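Local coordinates for sensor protein (Bacillus halodurans, PDB 3O5Y) that is probably a two-component sensor kinase that uses ATP to phosphorylate a protein histidine, represented here by its GAF domain, at residues A[59-64]-A[81-86]; A[73-78]-A[117-122]; A[95-100]-A[111-116]. All coordinates share one frame; numbering follows the deposited sequence.

Following the chain of this GAF domain from the N terminus, interaction 1 opens at the start of helix 61-68. Before it closes at residues 81-86, strand 72-75 has already begun interaction 2, so the two cross. Interaction 1 thus ties the helix start to the loop that leads into helix 86-90. Interaction 3, the hairpin of strands 96-103 and 108-116, opens and closes inside the longer loop that interaction 2 completes at residues 117-122, just before helix 124-142. Strand 72-75 pairs with strand 96-103, so interactions 2 and 3 share one sheet. L61 and Y62 of interaction 1 pack on the face of that sheet carrying I97 and V99.

Interaction 1. Residues A[59-64]-A[81-86]; sequences QSLYWS and DNFYEK. With ACT (acetate ion), chain C.
S60 and E85 meet where helix 61-68 begins on one side of the GAF-domain sheet, with S60 in the N-cap position. The polar part of the contact is centred on the E85 carboxylate. S60 OG donates to E85 OE2 at 2.6 Å, on the syn side, and itself accepts the nearly straight capping bond from W63 N (3.0 Å, 174°); a serine hydroxyl suits this place because it can do both. L61 N donates a hydrogen bond to E85 OE1 at 2.8 Å, also syn, whereas Y62 N reaches E85 OE2 (2.9 Å) from above the carboxylate plane. Both carboxylate oxygens are therefore engaged, and three bonds fix the buried group's rotation. A glutamate is apt here, since its negative charge probably gains from the positive end of the helix dipole. The side chain bends at its second torsion (chi2 86°), which turns the carboxylate to the helix start while leaving the methylene over Y62. Alongside, the backbone joins directly: Y84 N donates to Q59 O at 2.7 Å.

Two CH-pi contacts lead the apolar part. E85 CG sits almost centrally over one face of the Y62 ring, 3.6 Å from its centroid. L61 CD1 lies over a face of F83, displaced toward the rim, and L61 CB rests against F83 CD1, while K86 CB covers the opposite face. The leucine also reaches I97 and V99 of the sheet. At the far end of Y62, OH donates to OXT of an acetate ion, probably from the crystallisation liquor, at 2.7 Å; the ion is met at the ring edge and is also bound by S27 OG and R25 NH1.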
# COMPACT_ATOMS: atom_id res chain seq x y z
N GLN A 59 11.91 0.53 11.87
CA GLN A 59 10.57 0.40 12.44
C GLN A 59 9.46 0.55 11.39
O GLN A 59 8.32 0.87 11.74
CB GLN A 59 10.36 1.41 13.57
CG GLN A 59 10.98 0.99 14.89
CD GLN A 59 10.81 2.03 15.99
OE1 GLN A 59 9.81 2.78 16.03
NE2 GLN A 59 11.78 2.07 16.90
N SER A 60 9.79 0.30 10.12
CA SER A 60 8.83 0.53 9.04
C SER A 60 8.02 -0.71 8.65
O SER A 60 8.58 -1.73 8.24
CB SER A 60 9.52 1.11 7.82
OG SER A 60 8.67 1.00 6.68
N LEU A 61 6.69 -0.61 8.76
CA LEU A 61 5.81 -1.73 8.38
C LEU A 61 5.95 -1.99 6.88
O LEU A 61 6.06 -3.15 6.46
CB LEU A 61 4.35 -1.42 8.71
CG LEU A 61 3.39 -2.55 9.11
CD1 LEU A 61 1.94 -2.14 8.90
CD2 LEU A 61 3.65 -3.80 8.38
N TYR A 62 5.95 -0.92 6.09
CA TYR A 62 6.06 -1.05 4.64
C TYR A 62 7.37 -1.75 4.20
O TYR A 62 7.34 -2.65 3.36
CB TYR A 62 5.90 0.30 3.93
CG TYR A 62 4.56 1.02 4.14
CD1 TYR A 62 4.39 2.35 3.73
CD2 TYR A 62 3.49 0.39 4.77
CE1 TYR A 62 3.18 3.01 3.90
CE2 TYR A 62 2.27 1.05 4.96
CZ TYR A 62 2.12 2.35 4.51
OH TYR A 62 0.92 3.01 4.69
N TRP A 63 8.51 -1.36 4.78
CA TRP A 63 9.77 -2.03 4.47
C TRP A 63 9.80 -3.47 4.96
O TRP A 63 10.45 -4.33 4.36
CB TRP A 63 10.95 -1.28 5.06
CG TRP A 63 11.45 -0.23 4.16
CD1 TRP A 63 11.25 1.10 4.28
CD2 TRP A 63 12.20 -0.42 2.96
NE1 TRP A 63 11.86 1.78 3.26
CE2 TRP A 63 12.45 0.87 2.42
CE3 TRP A 63 12.71 -1.55 2.29
CZ2 TRP A 63 13.18 1.07 1.25
CZ3 TRP A 63 13.43 -1.35 1.13
CH2 TRP A 63 13.66 -0.05 0.62
N SER A 64 9.07 -3.73 6.04
CA SER A 64 9.01 -5.07 6.57
C SER A 64 8.32 -6.02 5.57
O SER A 64 8.76 -7.15 5.39
CB SER A 64 8.30 -5.04 7.92
OG SER A 64 8.24 -6.33 8.47
N ASP A 81 1.82 -1.87 19.88
CA ASP A 81 2.46 -2.09 18.58
C ASP A 81 2.60 -0.75 17.86
O ASP A 81 1.61 -0.18 17.39
CB ASP A 81 1.64 -3.10 17.75
CG ASP A 81 2.21 -3.35 16.34
OD1 ASP A 81 3.45 -3.36 16.15
OD2 ASP A 81 1.40 -3.58 15.42
N ASN A 82 3.83 -0.23 17.81
CA ASN A 82 4.13 0.97 17.05
C ASN A 82 5.02 0.65 15.85
O ASN A 82 5.76 -0.34 15.84
CB ASN A 82 4.78 2.05 17.94
CG ASN A 82 4.84 3.45 17.26
OD1 ASN A 82 3.84 3.91 16.67
ND2 ASN A 82 6.01 4.11 17.34
N PHE A 83 4.89 1.47 14.82
CA PHE A 83 5.73 1.39 13.63
C PHE A 83 5.73 2.77 13.00
O PHE A 83 4.89 3.61 13.33
CB PHE A 83 5.26 0.28 12.66
CG PHE A 83 3.77 0.26 12.40
CD1 PHE A 83 3.22 0.93 11.31
CD2 PHE A 83 2.92 -0.46 13.25
CE1 PHE A 83 1.85 0.88 11.07
CE2 PHE A 83 1.54 -0.51 13.03
CZ PHE A 83 1.01 0.17 11.94
N TYR A 84 6.68 3.01 12.11
CA TYR A 84 6.88 4.35 11.59
C TYR A 84 5.61 4.91 10.97
O TYR A 84 5.29 6.08 11.16
CB TYR A 84 8.04 4.41 10.60
CG TYR A 84 8.14 5.75 9.93
CD1 TYR A 84 7.58 5.97 8.67
CD2 TYR A 84 8.75 6.81 10.58
CE1 TYR A 84 7.65 7.23 8.07
CE2 TYR A 84 8.83 8.05 9.99
CZ TYR A 84 8.28 8.26 8.74
OH TYR A 84 8.38 9.52 8.17
N GLU A 85 4.89 4.08 10.22
CA GLU A 85 3.73 4.58 9.47
C GLU A 85 2.49 4.83 10.33
O GLU A 85 1.56 5.52 9.90
CB GLU A 85 3.39 3.63 8.32
CG GLU A 85 4.51 3.43 7.32
CD GLU A 85 5.51 2.35 7.70
OE1 GLU A 85 5.57 1.93 8.88
OE2 GLU A 85 6.27 1.92 6.80
N LYS A 86 2.48 4.26 11.53
CA LYS A 86 1.27 4.18 12.34
C LYS A 86 0.59 5.52 12.60
O LYS A 86 -0.58 5.69 12.26
CB LYS A 86 1.54 3.43 13.64
CG LYS A 86 0.31 3.27 14.51
CD LYS A 86 0.46 2.13 15.50
CE LYS A 86 -0.61 2.25 16.58
NZ LYS A 86 -0.99 0.92 17.16
C ACT C . 0.95 6.54 4.17
O ACT C . 1.75 6.50 5.16
OXT ACT C . 0.69 5.46 3.56
CH3 ACT C . 0.37 7.85 3.75

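Interaction 2. Residues A[73-78]-A[117-122]; sequences FRSLTD and KQQIDW
F73 leans across to W122, bringing CE1 to within 3.8 Å of W122 CD1. The two rings meet rim to rim with their planes 72° apart, neither lying over the other, and F73 CE1 is in the plane of the indole. The phenyl group gets there because its CG stands opposite the backbone N (chi1 172°), which sends the ring out from the strand. Its edge also approaches Q119, with CZ 4.3 Å from Q119 OE1. W122 is a suitable partner: while its five-membered ring meets F73, the indole also packs on L127 and L130 of helix 124-142 and makes a cation-pi contact with R116. The contact thus links strand 72-75, outermost in the sheet of this GAF domain, to the surface loop leading into that helix. Further along, S75 offers a small hydroxyl to Q119, a long amide that can span the gap between backbones whose nearest CA atoms here are 7.7 Å apart. The modelled bond from Q119 NE2 to S75 OG is implausibly short, and its details are doubtful. Q119 itself is the centre of an inverse gamma turn, its CB directed at the strand. Past the strand end, T77 points back at the oncoming Q119 side chain, its OG1 3.2 Å and its CG2 methyl 3.5 Å from Q119 NE2.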
# COMPACT_ATOMS: atom_id res chain seq x y z
N PHE A 73 -0.72 -7.92 7.52
CA PHE A 73 -1.88 -7.27 8.07
C PHE A 73 -1.62 -6.77 9.49
O PHE A 73 -1.10 -7.49 10.32
CB PHE A 73 -3.07 -8.21 8.08
CG PHE A 73 -4.25 -7.65 8.80
CD1 PHE A 73 -5.08 -6.73 8.17
CD2 PHE A 73 -4.50 -8.01 10.13
CE1 PHE A 73 -6.17 -6.19 8.84
CE2 PHE A 73 -5.59 -7.48 10.82
CZ PHE A 73 -6.43 -6.58 10.18
N ARG A 74 -2.04 -5.54 9.76
CA ARG A 74 -1.90 -4.99 11.10
C ARG A 74 -3.11 -4.21 11.53
O ARG A 74 -3.57 -3.31 10.84
CB ARG A 74 -0.63 -4.13 11.21
CG ARG A 74 0.16 -4.41 12.46
CD ARG A 74 1.17 -5.58 12.31
NE ARG A 74 2.49 -5.09 12.70
CZ ARG A 74 3.65 -5.65 12.38
NH1 ARG A 74 4.78 -5.07 12.77
NH2 ARG A 74 3.68 -6.79 11.69
N SER A 75 -3.63 -4.59 12.68
CA SER A 75 -4.62 -3.83 13.41
C SER A 75 -3.94 -2.57 13.97
O SER A 75 -2.83 -2.63 14.50
CB SER A 75 -5.15 -4.70 14.55
OG SER A 75 -6.46 -4.35 14.91
N LEU A 76 -4.60 -1.42 13.85
CA LEU A 76 -4.01 -0.16 14.29
C LEU A 76 -4.43 0.18 15.73
O LEU A 76 -4.14 1.27 16.23
CB LEU A 76 -4.41 0.97 13.34
CG LEU A 76 -3.47 1.56 12.28
CD1 LEU A 76 -2.50 0.56 11.73
CD2 LEU A 76 -4.27 2.18 11.16
N THR A 77 -5.12 -0.75 16.39
CA THR A 77 -5.67 -0.48 17.70
C THR A 77 -4.83 -1.10 18.81
O THR A 77 -5.09 -0.85 19.98
CB THR A 77 -7.08 -1.05 17.86
OG1 THR A 77 -7.03 -2.47 17.68
CG2 THR A 77 -8.04 -0.42 16.85
N ASP A 78 -3.85 -1.94 18.44
CA ASP A 78 -2.94 -2.51 19.41
C ASP A 78 -2.02 -1.42 19.93
O ASP A 78 -1.04 -1.03 19.29
CB ASP A 78 -2.14 -3.68 18.82
CG ASP A 78 -1.22 -4.34 19.85
OD1 ASP A 78 -1.15 -3.88 21.02
OD2 ASP A 78 -0.54 -5.33 19.47
N LYS A 117 -11.48 1.95 7.85
CA LYS A 117 -11.88 2.71 9.04
C LYS A 117 -12.54 1.81 10.08
O LYS A 117 -12.39 2.04 11.27
CB LYS A 117 -12.78 3.90 8.68
CG LYS A 117 -12.04 4.87 7.77
CD LYS A 117 -12.82 6.13 7.40
CE LYS A 117 -11.88 7.10 6.61
NZ LYS A 117 -12.40 8.51 6.55
N GLN A 118 -13.23 0.79 9.62
CA GLN A 118 -13.85 -0.18 10.52
C GLN A 118 -13.03 -1.46 10.48
O GLN A 118 -12.48 -1.84 9.43
CB GLN A 118 -15.30 -0.46 10.12
CG GLN A 118 -16.23 0.70 10.36
CD GLN A 118 -17.67 0.40 9.98
OE1 GLN A 118 -18.52 0.19 10.85
NE2 GLN A 118 -17.95 0.36 8.68
N GLN A 119 -12.90 -2.12 11.63
CA GLN A 119 -12.07 -3.29 11.70
C GLN A 119 -12.81 -4.53 11.26
O GLN A 119 -13.28 -5.32 12.08
CB GLN A 119 -11.50 -3.46 13.11
CG GLN A 119 -10.13 -2.84 13.28
CD GLN A 119 -9.14 -3.77 13.94
OE1 GLN A 119 -8.77 -4.83 13.39
NE2 GLN A 119 -8.68 -3.39 15.13
N ILE A 120 -12.88 -4.70 9.94
CA ILE A 120 -13.58 -5.81 9.31
C ILE A 120 -12.53 -6.70 8.67
O ILE A 120 -11.70 -6.23 7.91
CB ILE A 120 -14.62 -5.26 8.28
CG1 ILE A 120 -15.75 -4.52 9.03
CG2 ILE A 120 -15.19 -6.38 7.40
CD1 ILE A 120 -16.49 -3.51 8.20
N ASP A 121 -12.53 -7.99 9.01
CA ASP A 121 -11.54 -8.92 8.48
C ASP A 121 -11.47 -8.93 6.96
O ASP A 121 -12.47 -8.75 6.26
CB ASP A 121 -11.86 -10.35 8.93
CG ASP A 121 -11.85 -10.52 10.44
OD1 ASP A 121 -11.15 -9.76 11.13
OD2 ASP A 121 -12.54 -11.43 10.92
N TRP A 122 -10.27 -9.17 6.46
CA TRP A 122 -10.06 -9.40 5.05
C TRP A 122 -10.42 -10.85 4.75
O TRP A 122 -9.90 -11.76 5.38
CB TRP A 122 -8.60 -9.10 4.72
CG TRP A 122 -8.38 -7.62 4.60
CD1 TRP A 122 -7.91 -6.78 5.56
CD2 TRP A 122 -8.68 -6.80 3.47
NE1 TRP A 122 -7.87 -5.49 5.10
CE2 TRP A 122 -8.34 -5.47 3.81
CE3 TRP A 122 -9.19 -7.05 2.19
CZ2 TRP A 122 -8.49 -4.40 2.92
CZ3 TRP A 122 -9.35 -6.00 1.32
CH2 TRP A 122 -8.99 -4.68 1.69

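Interaction 3. Residues A[95-100]-A[111-116]; sequences KSILVI and VLSIGR
Segments 96-100 and 111-116 run antiparallel, their axes 4.6 Å apart at the closest and their directions at 162°, with three hydrogen-bonded pairs, L98-I114 among them. They belong to a beta hairpin in the GAF-domain sheet, lying between strands 25-32 and 72-75. L98 N and I114 O bond at 2.8 Å, and I114 N returns a bond to L98 O; I100 and L112 repeat the pattern. At the other end K95 and S96 both face R116 in a classic beta bulge: K95 N donates to R116 O at 2.8 Å, and R116 N to S96 O. Between these pairs, I97 with G115 and V99 with S113 are non-hydrogen-bonded.

L98, I100, L112 and I114 put branched apolar groups on one face; helix 124-142 covers L98, I100 and L112, while I114 packs on F23 and I26. R116 rises from that face too, its guanidinium end leading off to H22 O and I120 O. The other face carries I97, V99 and S113 and packs against L61 and Y62. Here the I97 chain sends CG1 opposite the backbone N (chi1 -160°) and then bends, laying CD1 across the neighbouring strand, 3.7 Å from G115 CA; the glycine leaves this methyl room to settle against the backbone. The same methyl is only 3.1 Å from S113 OG, a tight fit beside a buried hydroxyl whose polar partner is Y62 OH. V99 CG1 meets V111 CG1 at 3.6 Å. Next to the bulge, a water 2.9 Å from S96 OG donates to I114 O at 3.0 Å, giving this carbonyl a second donor besides L98 N.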
# COMPACT_ATOMS: atom_id res chain seq x y z
N LYS A 95 -8.31 2.02 11.13
CA LYS A 95 -8.20 1.11 12.26
C LYS A 95 -7.46 -0.17 11.90
O LYS A 95 -7.17 -1.01 12.76
CB LYS A 95 -9.58 0.81 12.84
CG LYS A 95 -10.18 1.98 13.63
CD LYS A 95 -11.34 1.54 14.54
CE LYS A 95 -11.77 2.68 15.49
NZ LYS A 95 -10.64 3.20 16.34
N SER A 96 -7.10 -0.30 10.63
CA SER A 96 -6.65 -1.55 10.05
C SER A 96 -5.85 -1.23 8.80
O SER A 96 -6.24 -0.37 8.03
CB SER A 96 -7.89 -2.36 9.68
OG SER A 96 -7.58 -3.45 8.85
N ILE A 97 -4.73 -1.91 8.60
CA ILE A 97 -3.93 -1.70 7.40
C ILE A 97 -3.48 -3.04 6.79
O ILE A 97 -3.04 -3.95 7.51
CB ILE A 97 -2.75 -0.67 7.63
CG1 ILE A 97 -2.25 -0.10 6.30
CG2 ILE A 97 -1.61 -1.26 8.47
CD1 ILE A 97 -3.16 1.01 5.74
N LEU A 98 -3.66 -3.16 5.48
CA LEU A 98 -3.16 -4.29 4.71
C LEU A 98 -2.06 -3.76 3.78
O LEU A 98 -2.28 -2.81 3.04
CB LEU A 98 -4.28 -4.93 3.89
CG LEU A 98 -3.88 -6.13 3.03
CD1 LEU A 98 -3.45 -7.28 3.95
CD2 LEU A 98 -4.98 -6.56 2.08
N VAL A 99 -0.89 -4.35 3.86
CA VAL A 99 0.30 -3.86 3.20
C VAL A 99 0.76 -4.95 2.23
O VAL A 99 1.19 -6.03 2.62
CB VAL A 99 1.41 -3.50 4.25
CG1 VAL A 99 2.61 -2.89 3.58
CG2 VAL A 99 0.87 -2.55 5.33
N ILE A 100 0.60 -4.68 0.95
CA ILE A 100 1.01 -5.61 -0.06
C ILE A 100 2.26 -5.10 -0.74
O ILE A 100 2.20 -4.07 -1.39
CB ILE A 100 -0.09 -5.76 -1.15
CG1 ILE A 100 -1.41 -6.18 -0.49
CG2 ILE A 100 0.38 -6.74 -2.26
CD1 ILE A 100 -2.57 -6.41 -1.47
N VAL A 111 4.97 -0.57 -2.81
CA VAL A 111 4.09 -1.07 -1.76
C VAL A 111 2.69 -0.56 -2.01
O VAL A 111 2.51 0.59 -2.44
CB VAL A 111 4.60 -0.67 -0.34
CG1 VAL A 111 3.53 -0.91 0.74
CG2 VAL A 111 5.86 -1.44 0.00
N LEU A 112 1.70 -1.43 -1.79
CA LEU A 112 0.29 -1.01 -1.75
C LEU A 112 -0.22 -1.12 -0.31
O LEU A 112 -0.11 -2.17 0.33
CB LEU A 112 -0.56 -1.86 -2.69
CG LEU A 112 -2.00 -1.40 -2.92
CD1 LEU A 112 -1.99 -0.14 -3.77
CD2 LEU A 112 -2.79 -2.46 -3.63
N SER A 113 -0.79 -0.03 0.18
CA SER A 113 -1.25 0.06 1.55
C SER A 113 -2.76 0.29 1.55
O SER A 113 -3.23 1.31 1.05
CB SER A 113 -0.57 1.25 2.23
OG SER A 113 -0.87 1.26 3.60
N ILE A 114 -3.52 -0.66 2.09
CA ILE A 114 -4.98 -0.54 2.01
C ILE A 114 -5.57 -0.46 3.41
O ILE A 114 -5.34 -1.35 4.24
CB ILE A 114 -5.63 -1.70 1.21
CG1 ILE A 114 -4.91 -1.92 -0.12
CG2 ILE A 114 -7.12 -1.42 0.97
CD1 ILE A 114 -5.59 -2.90 -1.01
N GLY A 115 -6.28 0.63 3.66
CA GLY A 115 -6.78 0.96 4.98
C GLY A 115 -8.27 0.79 5.07
O GLY A 115 -9.00 0.99 4.09
N ARG A 116 -8.73 0.39 6.25
CA ARG A 116 -10.17 0.41 6.55
C ARG A 116 -10.40 1.17 7.83
O ARG A 116 -9.60 1.06 8.79
CB ARG A 116 -10.74 -1.01 6.68
CG ARG A 116 -10.82 -1.76 5.38
CD ARG A 116 -11.23 -3.21 5.58
NE ARG A 116 -11.65 -3.81 4.31
CZ ARG A 116 -11.94 -5.10 4.15
NH1 ARG A 116 -11.85 -5.93 5.19
NH2 ARG A 116 -12.31 -5.56 2.95
O HOH W 1 -7.32 -2.78 6.03